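Local coordinates for protein 303aa long hypothetical esterase (Sulfolobus tokodaii, PDB 3AIN) that hydrolyses carboxylic esters, as a heat-stable, dimeric archaeal carboxylesterase related to hormone-sensitive lipase, at residues G88-V92 and V319-K323; K78-P84 and C122-D128; A176-A180 and Y192-I196; D251-I257 and V281-S285. The protein carries 1 engineered substitution. One frame throughout, in Å; residues are numbered along the deposited sequence.

Contact 1: G88-V92 and V319-K323; sequences GPYGV and VFYGK
The phenolic oxygen of Tyr321 is gripped by two backbone groups: the N of Gly91 donates to Tyr321 OH over 3.1 Å, with an N-H...O angle of 162°, and the same hydroxyl is hydrogen-bonded to the carbonyl of Gln121. The ring is thereby fixed at its far end as well as at its root in the helix. The hydroxyl also sits at the edge of the Tyr90 ring, in its plane, and rests against Tyr90 CA at 3.5 Å. Tyr90 turns its own OH to the carbonyl of Thr86, and Gly88 CA lies over one face of its ring.

Beside this polar anchor, Gly91 settles on the aromatic face of Phe320. Its CA stands 3.5 Å from the centroid of the Phe320 ring and only 3° off the ring normal, a centred CH-pi contact. With no side chain on Gly91, its CA can lie directly on the ring face. CG of Phe320 is anti to its carbonyl carbon (chi1 -74°), which sends the ring from the helix toward the loop. Farther along the ring, Phe320 CZ reaches Val92 O at 3.5 Å.

Past the two aromatics the helix stops, and Gly322 takes a positive phi. Tyr321 also meets Tyr162 edge-to-face, which ties it to a further loop. The contact thus docks the last turn of the C-terminal helix 303-321 against the loop entering strand 92-96, the packing of a terminal helix on the central sheet seen in the alpha/beta hydrolase fold.

Contact 2: K78-P84 and C122-D128; sequences KARVYYP and CVTISVD
An antiparallel strand pair forms this part of the mixed sheet of the alpha/beta hydrolase fold: strands 78-83 and 123-127 run with 162° between their directions. Arg80 and Ser126 make a hydrogen-bonded pair, with Arg80 N to Ser126 O and Ser126 N to Arg80 O both 2.9 Å. Tyr82 and Thr124 form the next such pair, where Tyr82 N reaches Thr124 O at 2.8 Å in an almost straight bond (172°) and Thr124 N returns a bond to Tyr82 O (2.9 Å). Asp128 N closes the far end on Lys78 O, and a water there bridges Lys78 N to Asp128 O. At the other end, Cys122 is disulfide-bonded to Cys120.

On one face, Val81 lies alongside Ile125, and its CG1 meets Val123 CG1 at 3.7 Å; in each valine the branch anti to the backbone N does the touching. Ala79 CB packs on Ile125 CG2 at 3.8 Å.

The other face is more polar. The Tyr82 ring turns its edge to Ser126 CB, while Arg80 CG lies over one of its faces. A water joins Tyr82 OH to Ser126 OG, and Tyr82 OH also bonds to Asp110. Arg80 forms salt bridges with Asp67, Glu107 and Asp110, so its charge is probably well compensated. One face is thus apolar, the other tied by side-chain and water hydrogen bonds.

Contact 3: A176-A180 and Y192-I196; sequences AAVTA and YQVLI
Leu195 lays its two methyl groups against the start of the 176-180 turn: CD2 meets Ala176 CB at 3.7 Å and also approaches Ala177 N, while CD1 reaches Ala177 CB at 4.1 Å. The leucine CG is anti to its own carbonyl carbon (chi1 -51°), which carries the methyls across to the helix although its CB does not point straight at it. The helix presents alanines here, consistent with axes only 8.8 Å apart, at 153° between their directions.

Here helix 171-185 crosses over from strand 164-169 to strand 192-196, completing a beta-alpha-beta unit of the alpha/beta hydrolase core. Ala176 is close to, but not in contact with, a GxSxG sequence that probably forms the nucleophile elbow, as in related esterases.

Next to the leucine, Gln193 extends from a chi1 of 54°, with CG lodged between the backbone N and the carbonyl carbon. Its OE1 stands 3.9 Å from Ala180 CB, and no direct hydrogen bond joins 176-180 to 192-196. A water does so instead, donating to Gln193 OE1 at 2.6 Å and to Ala177 O at 2.9 Å. The other end of the amide, Gln193 NE2, bonds to the carbonyl of Pro253, fixing which way the group is turned.

Contact 4: D251-I257 and V281-S285; sequences DLPPALI and VQVTS
Ala255 uses both of its backbone polar groups on the neighbouring strand: Ala255 N donates to Gln282 O and Thr284 N donates to Ala255 O, each over 3.0 Å. One step on, Ile257 N bonds to Thr284 O, also at 3.0 Å and with an N-H...O angle of 168°. The three bonds follow the parallel pattern, in which residues of one strand bond to those flanking their partner on the other. Leu256 looks the opposite way, its backbone bonded to Gln193 and Leu195 of strand 192-196.

Ile257 is also backbone-bonded to Val286, and its O accepts from a water at 2.9 Å that is hydrogen-bonded in turn to Ser285 OG. On the second subunit, Asn289 pairs with that same serine hydroxyl and Asp307 with Thr284 OG1, while backbone groups of Ser285 bond there too. The polar groups of this outermost strand of the chain are thus taken up in part by the dimer partner.

Before the strands begin, Val281 packs against the carbonyls of Leu252 and Pro253. Its CG1, anti to the backbone N (chi1 171°), nears Pro253 O at 3.4 Å, and CG2 nears Leu252 O. Farther on, the Ile257 and Val283 side chains cross, CD1 to CG1 3.9 Å, whereas Leu256 CD1 touches Thr284 CG2 at 4.0 Å on the other face. Two parallel strands linked through helix 266-278 make a beta-alpha-beta crossover, here the last one of the alpha/beta hydrolase sheet.

In the fold
Contacts 2, 3 and 4 all reach one mixed sheet, contact 2 near one side of it and contact 4 at the strand outermost within the chain, 283-288, against which the second subunit packs; their centres are about 23 Å apart. Contact 3 lies between, its centre about 9 Å from that of contact 4, and the two share a probable backbone hydrogen bond from Leu195 N to Leu256 O (2.9 Å). Contact 1 meets contact 2 through a probable hydrogen bond, Val123 N to Gly91 O (3.0 Å), and touches contact 3 where Val319 packs on Tyr192. The likely nucleophile elbow, with Ser170, follows strand 164-169 near contact 3.

Contact 1: G88-V92 and V319-K323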
# COMPACT_ATOMS: atom_id res chain seq x y z
N GLY A 88 -19.44 14.91 10.16
CA GLY A 88 -20.16 13.75 9.63
C GLY A 88 -21.14 14.16 8.55
O GLY A 88 -21.20 15.34 8.21
N PRO A 89 -21.88 13.19 7.98
CA PRO A 89 -21.94 11.81 8.47
C PRO A 89 -20.65 11.04 8.19
O PRO A 89 -19.87 11.44 7.33
CB PRO A 89 -23.09 11.19 7.67
CG PRO A 89 -23.91 12.38 7.22
CD PRO A 89 -22.90 13.43 6.94
N TYR A 90 -20.56 9.84 8.78
CA TYR A 90 -19.33 9.06 8.77
C TYR A 90 -19.59 7.64 8.26
O TYR A 90 -20.70 7.11 8.38
CB TYR A 90 -18.73 8.97 10.18
CG TYR A 90 -18.49 10.31 10.85
CD1 TYR A 90 -17.49 11.18 10.39
CD2 TYR A 90 -19.22 10.68 11.97
CE1 TYR A 90 -17.22 12.37 11.02
CE2 TYR A 90 -18.94 11.88 12.64
CZ TYR A 90 -17.96 12.73 12.13
OH TYR A 90 -17.63 13.87 12.82
N GLY A 91 -18.50 6.96 7.89
CA GLY A 91 -18.45 5.51 7.96
C GLY A 91 -17.90 5.10 9.31
O GLY A 91 -17.37 5.94 10.05
N VAL A 92 -18.18 3.86 9.70
CA VAL A 92 -17.77 3.36 11.02
C VAL A 92 -16.93 2.09 10.83
O VAL A 92 -17.31 1.20 10.07
CB VAL A 92 -19.00 2.96 11.88
CG1 VAL A 92 -18.55 2.51 13.27
CG2 VAL A 92 -19.97 4.15 11.99
N VAL A 319 -14.03 3.70 0.01
CA VAL A 319 -15.27 2.91 0.09
C VAL A 319 -16.41 3.65 0.80
O VAL A 319 -17.55 3.51 0.40
CB VAL A 319 -15.05 1.49 0.70
CG1 VAL A 319 -14.90 1.57 2.21
CG2 VAL A 319 -16.23 0.58 0.35
N PHE A 320 -16.10 4.45 1.82
CA PHE A 320 -17.16 5.14 2.58
C PHE A 320 -17.62 6.39 1.82
O PHE A 320 -18.82 6.65 1.71
CB PHE A 320 -16.66 5.58 3.96
CG PHE A 320 -16.52 4.45 4.96
CD1 PHE A 320 -17.49 3.46 5.04
CD2 PHE A 320 -15.51 4.49 5.91
CE1 PHE A 320 -17.35 2.41 5.97
CE2 PHE A 320 -15.42 3.49 6.90
CZ PHE A 320 -16.34 2.47 6.92
N TYR A 321 -16.67 7.14 1.28
CA TYR A 321 -16.94 8.52 0.86
C TYR A 321 -16.81 8.75 -0.64
O TYR A 321 -17.17 9.82 -1.13
CB TYR A 321 -16.10 9.52 1.64
CG TYR A 321 -16.14 9.37 3.13
CD1 TYR A 321 -17.34 9.38 3.83
CD2 TYR A 321 -14.97 9.16 3.85
CE1 TYR A 321 -17.36 9.22 5.21
CE2 TYR A 321 -14.97 9.08 5.25
CZ TYR A 321 -16.18 9.01 5.91
OH TYR A 321 -16.19 9.00 7.30
N GLY A 322 -16.25 7.79 -1.36
CA GLY A 322 -15.91 7.99 -2.77
C GLY A 322 -14.67 8.86 -2.98
O GLY A 322 -14.36 9.23 -4.11
N LYS A 323 -13.92 9.11 -1.91
CA LYS A 323 -12.74 9.98 -1.97
C LYS A 323 -11.46 9.22 -2.33
O LYS A 323 -11.36 8.55 -3.36
CB LYS A 323 -12.55 10.71 -0.64
CG LYS A 323 -13.52 11.86 -0.41
CD LYS A 323 -12.79 13.10 0.08
CE LYS A 323 -13.77 14.19 0.51
NZ LYS A 323 -14.66 13.71 1.60
OXT LYS A 323 -10.47 9.29 -1.59

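Contact 2: K78-P84 and C122-D128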
# COMPACT_ATOMS: atom_id res chain seq x y z
N LYS A 78 -17.12 -3.70 26.74
CA LYS A 78 -16.61 -2.32 26.69
C LYS A 78 -16.16 -1.99 25.26
O LYS A 78 -15.57 -2.83 24.58
CB LYS A 78 -15.44 -2.14 27.65
CG LYS A 78 -15.02 -0.67 27.83
CD LYS A 78 -13.98 -0.49 28.93
CE LYS A 78 -13.24 0.83 28.75
NZ LYS A 78 -12.79 1.41 30.03
N ALA A 79 -16.39 -0.76 24.82
CA ALA A 79 -15.80 -0.32 23.56
C ALA A 79 -15.46 1.15 23.62
O ALA A 79 -16.04 1.90 24.42
CB ALA A 79 -16.74 -0.59 22.40
N ARG A 80 -14.44 1.54 22.87
CA ARG A 80 -14.05 2.95 22.84
C ARG A 80 -14.32 3.52 21.46
O ARG A 80 -13.97 2.93 20.43
CB ARG A 80 -12.59 3.15 23.23
CG ARG A 80 -12.18 4.64 23.21
CD ARG A 80 -10.88 4.93 23.91
NE ARG A 80 -11.02 4.74 25.36
CZ ARG A 80 -10.03 4.43 26.19
NH1 ARG A 80 -8.78 4.38 25.75
NH2 ARG A 80 -10.32 4.12 27.45
N VAL A 81 -15.09 4.61 21.44
CA VAL A 81 -15.53 5.19 20.18
C VAL A 81 -14.69 6.43 19.89
O VAL A 81 -14.58 7.33 20.73
CB VAL A 81 -17.00 5.64 20.28
CG1 VAL A 81 -17.46 6.26 18.95
CG2 VAL A 81 -17.89 4.46 20.71
N TYR A 82 -14.01 6.43 18.75
CA TYR A 82 -13.16 7.58 18.34
C TYR A 82 -13.85 8.27 17.16
O TYR A 82 -14.07 7.67 16.10
CB TYR A 82 -11.75 7.12 17.89
CG TYR A 82 -10.98 6.28 18.90
CD1 TYR A 82 -9.99 6.85 19.70
CD2 TYR A 82 -11.24 4.91 19.04
CE1 TYR A 82 -9.26 6.08 20.62
CE2 TYR A 82 -10.44 4.12 19.87
CZ TYR A 82 -9.51 4.72 20.70
OH TYR A 82 -8.77 3.95 21.55
N TYR A 83 -14.09 9.57 17.31
CA TYR A 83 -14.59 10.38 16.19
C TYR A 83 -13.44 11.15 15.54
O TYR A 83 -12.56 11.64 16.23
CB TYR A 83 -15.60 11.41 16.72
CG TYR A 83 -16.90 10.79 17.18
CD1 TYR A 83 -17.98 10.71 16.33
CD2 TYR A 83 -17.05 10.36 18.49
CE1 TYR A 83 -19.18 10.17 16.74
CE2 TYR A 83 -18.27 9.84 18.92
CZ TYR A 83 -19.32 9.75 18.04
OH TYR A 83 -20.52 9.21 18.45
N PRO A 84 -13.49 11.31 14.23
CA PRO A 84 -12.45 12.08 13.57
C PRO A 84 -12.72 13.57 13.73
O PRO A 84 -13.74 13.95 14.32
CB PRO A 84 -12.61 11.70 12.10
CG PRO A 84 -14.05 11.40 11.96
CD PRO A 84 -14.46 10.76 13.27
N CYS A 122 -12.93 8.49 9.86
CA CYS A 122 -14.08 7.66 10.07
C CYS A 122 -14.19 7.40 11.57
O CYS A 122 -13.28 7.74 12.32
CB CYS A 122 -13.95 6.40 9.24
SG CYS A 122 -12.94 5.15 10.01
N VAL A 123 -15.40 7.10 12.04
CA VAL A 123 -15.55 6.71 13.44
C VAL A 123 -14.95 5.32 13.58
O VAL A 123 -15.25 4.43 12.80
CB VAL A 123 -17.04 6.66 13.84
CG1 VAL A 123 -17.20 6.08 15.24
CG2 VAL A 123 -17.62 8.06 13.75
N THR A 124 -14.10 5.17 14.58
CA THR A 124 -13.53 3.85 14.88
C THR A 124 -14.05 3.41 16.22
O THR A 124 -13.99 4.15 17.19
CB THR A 124 -11.99 3.95 14.91
OG1 THR A 124 -11.55 4.41 13.62
CG2 THR A 124 -11.37 2.56 15.19
N ILE A 125 -14.46 2.14 16.29
CA ILE A 125 -14.96 1.58 17.52
C ILE A 125 -14.13 0.36 17.90
O ILE A 125 -14.22 -0.69 17.28
CB ILE A 125 -16.44 1.23 17.44
CG1 ILE A 125 -17.23 2.51 17.12
CG2 ILE A 125 -16.92 0.63 18.79
CD1 ILE A 125 -18.76 2.28 17.04
N SER A 126 -13.35 0.55 18.94
CA SER A 126 -12.38 -0.46 19.36
C SER A 126 -13.00 -1.33 20.43
O SER A 126 -13.46 -0.83 21.47
CB SER A 126 -11.12 0.21 19.89
OG SER A 126 -10.16 -0.75 20.33
N VAL A 127 -13.04 -2.64 20.18
CA VAL A 127 -13.84 -3.57 20.98
C VAL A 127 -12.98 -4.34 22.01
O VAL A 127 -11.95 -4.92 21.66
CB VAL A 127 -14.58 -4.57 20.03
CG1 VAL A 127 -15.32 -5.64 20.81
CG2 VAL A 127 -15.49 -3.79 19.13
N ASP A 128 -13.40 -4.35 23.28
CA ASP A 128 -12.68 -5.08 24.34
C ASP A 128 -13.31 -6.47 24.49
O ASP A 128 -14.13 -6.72 25.40
CB ASP A 128 -12.73 -4.31 25.67
CG ASP A 128 -11.35 -4.08 26.32
OD1 ASP A 128 -10.29 -4.35 25.70
OD2 ASP A 128 -11.31 -3.48 27.42
O HOH W 1 -15.36 -5.66 27.93
O HOH W 2 -8.26 1.10 21.38

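Contact 3: A176-A180 and Y192-I196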
# COMPACT_ATOMS: atom_id res chain seq x y z
N ALA A 176 -11.93 -10.04 12.77
CA ALA A 176 -12.59 -9.26 11.72
C ALA A 176 -13.05 -10.18 10.63
O ALA A 176 -14.20 -10.06 10.17
CB ALA A 176 -11.65 -8.18 11.14
N ALA A 177 -12.18 -11.12 10.24
CA ALA A 177 -12.53 -12.04 9.14
C ALA A 177 -13.74 -12.92 9.52
O ALA A 177 -14.66 -13.08 8.73
CB ALA A 177 -11.35 -12.89 8.72
N VAL A 178 -13.72 -13.45 10.72
CA VAL A 178 -14.78 -14.34 11.21
C VAL A 178 -16.09 -13.57 11.38
O VAL A 178 -17.16 -14.03 10.94
CB VAL A 178 -14.35 -15.00 12.54
CG1 VAL A 178 -15.52 -15.74 13.20
CG2 VAL A 178 -13.19 -15.96 12.27
N THR A 179 -15.98 -12.34 11.86
CA THR A 179 -17.15 -11.47 12.00
C THR A 179 -17.81 -11.17 10.66
O THR A 179 -19.04 -11.23 10.54
CB THR A 179 -16.77 -10.14 12.70
OG1 THR A 179 -16.39 -10.47 14.05
CG2 THR A 179 -17.95 -9.22 12.77
N ALA A 180 -16.98 -10.94 9.64
CA ALA A 180 -17.52 -10.76 8.30
C ALA A 180 -18.24 -12.01 7.76
O ALA A 180 -19.32 -11.88 7.19
CB ALA A 180 -16.44 -10.31 7.33
N TYR A 192 -16.69 -3.25 3.92
CA TYR A 192 -15.27 -3.52 3.70
C TYR A 192 -14.70 -4.30 4.90
O TYR A 192 -15.26 -4.26 6.00
CB TYR A 192 -14.53 -2.19 3.55
CG TYR A 192 -13.25 -2.26 2.73
CD1 TYR A 192 -13.28 -2.21 1.34
CD2 TYR A 192 -12.02 -2.39 3.36
CE1 TYR A 192 -12.10 -2.27 0.57
CE2 TYR A 192 -10.84 -2.48 2.60
CZ TYR A 192 -10.89 -2.38 1.22
OH TYR A 192 -9.72 -2.47 0.46
N GLN A 193 -13.61 -5.02 4.67
CA GLN A 193 -12.89 -5.64 5.79
C GLN A 193 -11.39 -5.36 5.62
O GLN A 193 -10.83 -5.56 4.54
CB GLN A 193 -13.16 -7.15 5.86
CG GLN A 193 -12.88 -7.92 4.55
CD GLN A 193 -13.23 -9.39 4.65
OE1 GLN A 193 -12.94 -10.04 5.65
NE2 GLN A 193 -13.93 -9.92 3.63
N VAL A 194 -10.75 -4.88 6.68
CA VAL A 194 -9.30 -4.60 6.65
C VAL A 194 -8.57 -5.61 7.55
O VAL A 194 -8.84 -5.65 8.75
CB VAL A 194 -9.03 -3.22 7.25
CG1 VAL A 194 -7.51 -2.95 7.31
CG2 VAL A 194 -9.75 -2.12 6.40
N LEU A 195 -7.82 -6.52 6.93
CA LEU A 195 -7.22 -7.64 7.67
C LEU A 195 -5.71 -7.42 7.67
O LEU A 195 -5.07 -7.45 6.62
CB LEU A 195 -7.54 -8.99 6.97
CG LEU A 195 -9.04 -9.19 6.68
CD1 LEU A 195 -9.26 -10.56 6.06
CD2 LEU A 195 -9.87 -9.08 7.99
N ILE A 196 -5.17 -7.04 8.84
CA ILE A 196 -3.76 -6.68 8.95
C ILE A 196 -3.00 -7.87 9.52
O ILE A 196 -3.27 -8.29 10.64
CB ILE A 196 -3.59 -5.49 9.93
CG1 ILE A 196 -4.49 -4.33 9.48
CG2 ILE A 196 -2.10 -5.07 9.93
CD1 ILE A 196 -4.60 -3.19 10.53
O HOH W 3 -13.79 -12.50 5.98

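Contact 4: D251-I257 and V281-S285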
# COMPACT_ATOMS: atom_id res chain seq x y z
N ASP A 251 -19.42 -13.76 -1.40
CA ASP A 251 -20.36 -12.70 -1.00
C ASP A 251 -19.90 -11.95 0.24
O ASP A 251 -20.68 -11.23 0.86
CB ASP A 251 -21.78 -13.25 -0.80
CG ASP A 251 -22.33 -13.92 -2.06
OD1 ASP A 251 -22.27 -13.30 -3.14
OD2 ASP A 251 -22.67 -15.12 -2.01
N LEU A 252 -18.61 -12.05 0.56
CA LEU A 252 -18.05 -11.28 1.66
C LEU A 252 -17.65 -9.89 1.17
O LEU A 252 -17.54 -9.64 -0.03
CB LEU A 252 -16.82 -12.02 2.27
CG LEU A 252 -17.11 -13.34 3.02
CD1 LEU A 252 -15.84 -14.03 3.54
CD2 LEU A 252 -18.09 -13.16 4.16
N PRO A 253 -17.47 -8.96 2.10
CA PRO A 253 -17.17 -7.59 1.68
C PRO A 253 -15.78 -7.55 1.04
O PRO A 253 -14.92 -8.37 1.37
CB PRO A 253 -17.14 -6.79 2.98
CG PRO A 253 -17.39 -7.78 4.09
CD PRO A 253 -17.75 -9.10 3.54
N PRO A 254 -15.53 -6.52 0.23
CA PRO A 254 -14.22 -6.39 -0.38
C PRO A 254 -13.17 -6.10 0.71
O PRO A 254 -13.52 -5.67 1.82
CB PRO A 254 -14.36 -5.15 -1.28
CG PRO A 254 -15.58 -4.44 -0.80
CD PRO A 254 -16.49 -5.50 -0.25
N ALA A 255 -11.92 -6.48 0.43
CA ALA A 255 -10.91 -6.54 1.53
C ALA A 255 -9.63 -5.84 1.11
O ALA A 255 -9.26 -5.86 -0.08
CB ALA A 255 -10.60 -8.00 1.91
N LEU A 256 -8.94 -5.28 2.10
CA LEU A 256 -7.50 -4.97 2.05
C LEU A 256 -6.85 -5.98 2.96
O LEU A 256 -7.22 -6.05 4.13
CB LEU A 256 -7.24 -3.56 2.58
CG LEU A 256 -5.73 -3.22 2.73
CD1 LEU A 256 -5.08 -3.21 1.34
CD2 LEU A 256 -5.52 -1.85 3.44
N ILE A 257 -5.86 -6.71 2.45
CA ILE A 257 -5.14 -7.67 3.28
C ILE A 257 -3.66 -7.36 3.24
O ILE A 257 -3.07 -7.32 2.18
CB ILE A 257 -5.39 -9.11 2.83
CG1 ILE A 257 -6.89 -9.40 3.00
CG2 ILE A 257 -4.53 -10.08 3.65
CD1 ILE A 257 -7.31 -10.80 2.53
N VAL A 281 -14.70 -12.18 -4.63
CA VAL A 281 -14.66 -10.98 -3.81
C VAL A 281 -13.46 -10.13 -4.21
O VAL A 281 -12.41 -10.69 -4.53
CB VAL A 281 -14.52 -11.34 -2.31
CG1 VAL A 281 -14.26 -10.08 -1.44
CG2 VAL A 281 -15.75 -12.13 -1.80
N GLN A 282 -13.63 -8.83 -4.28
CA GLN A 282 -12.53 -7.94 -4.63
C GLN A 282 -11.57 -7.77 -3.44
O GLN A 282 -11.98 -7.44 -2.38
CB GLN A 282 -13.04 -6.58 -5.09
CG GLN A 282 -11.98 -5.69 -5.78
CD GLN A 282 -11.30 -6.37 -6.96
OE1 GLN A 282 -11.94 -6.74 -7.92
NE2 GLN A 282 -10.00 -6.61 -6.84
N VAL A 283 -10.28 -8.01 -3.67
CA VAL A 283 -9.28 -7.95 -2.62
C VAL A 283 -8.01 -7.28 -3.15
O VAL A 283 -7.55 -7.65 -4.16
CB VAL A 283 -8.85 -9.34 -2.20
CG1 VAL A 283 -7.91 -9.23 -1.04
CG2 VAL A 283 -10.00 -10.14 -1.84
N THR A 284 -7.49 -6.31 -2.42
CA THR A 284 -6.17 -5.76 -2.64
C THR A 284 -5.28 -6.40 -1.60
O THR A 284 -5.48 -6.18 -0.49
CB THR A 284 -6.16 -4.25 -2.54
OG1 THR A 284 -6.94 -3.72 -3.61
CG2 THR A 284 -4.74 -3.72 -2.66
N SER A 285 -4.34 -7.22 -2.06
CA SER A 285 -3.46 -7.99 -1.16
C SER A 285 -2.05 -7.42 -1.33
O SER A 285 -1.56 -7.31 -2.45
CB SER A 285 -3.46 -9.46 -1.61
OG SER A 285 -2.52 -10.25 -0.86
O HOH W 4 -1.33 -9.62 1.60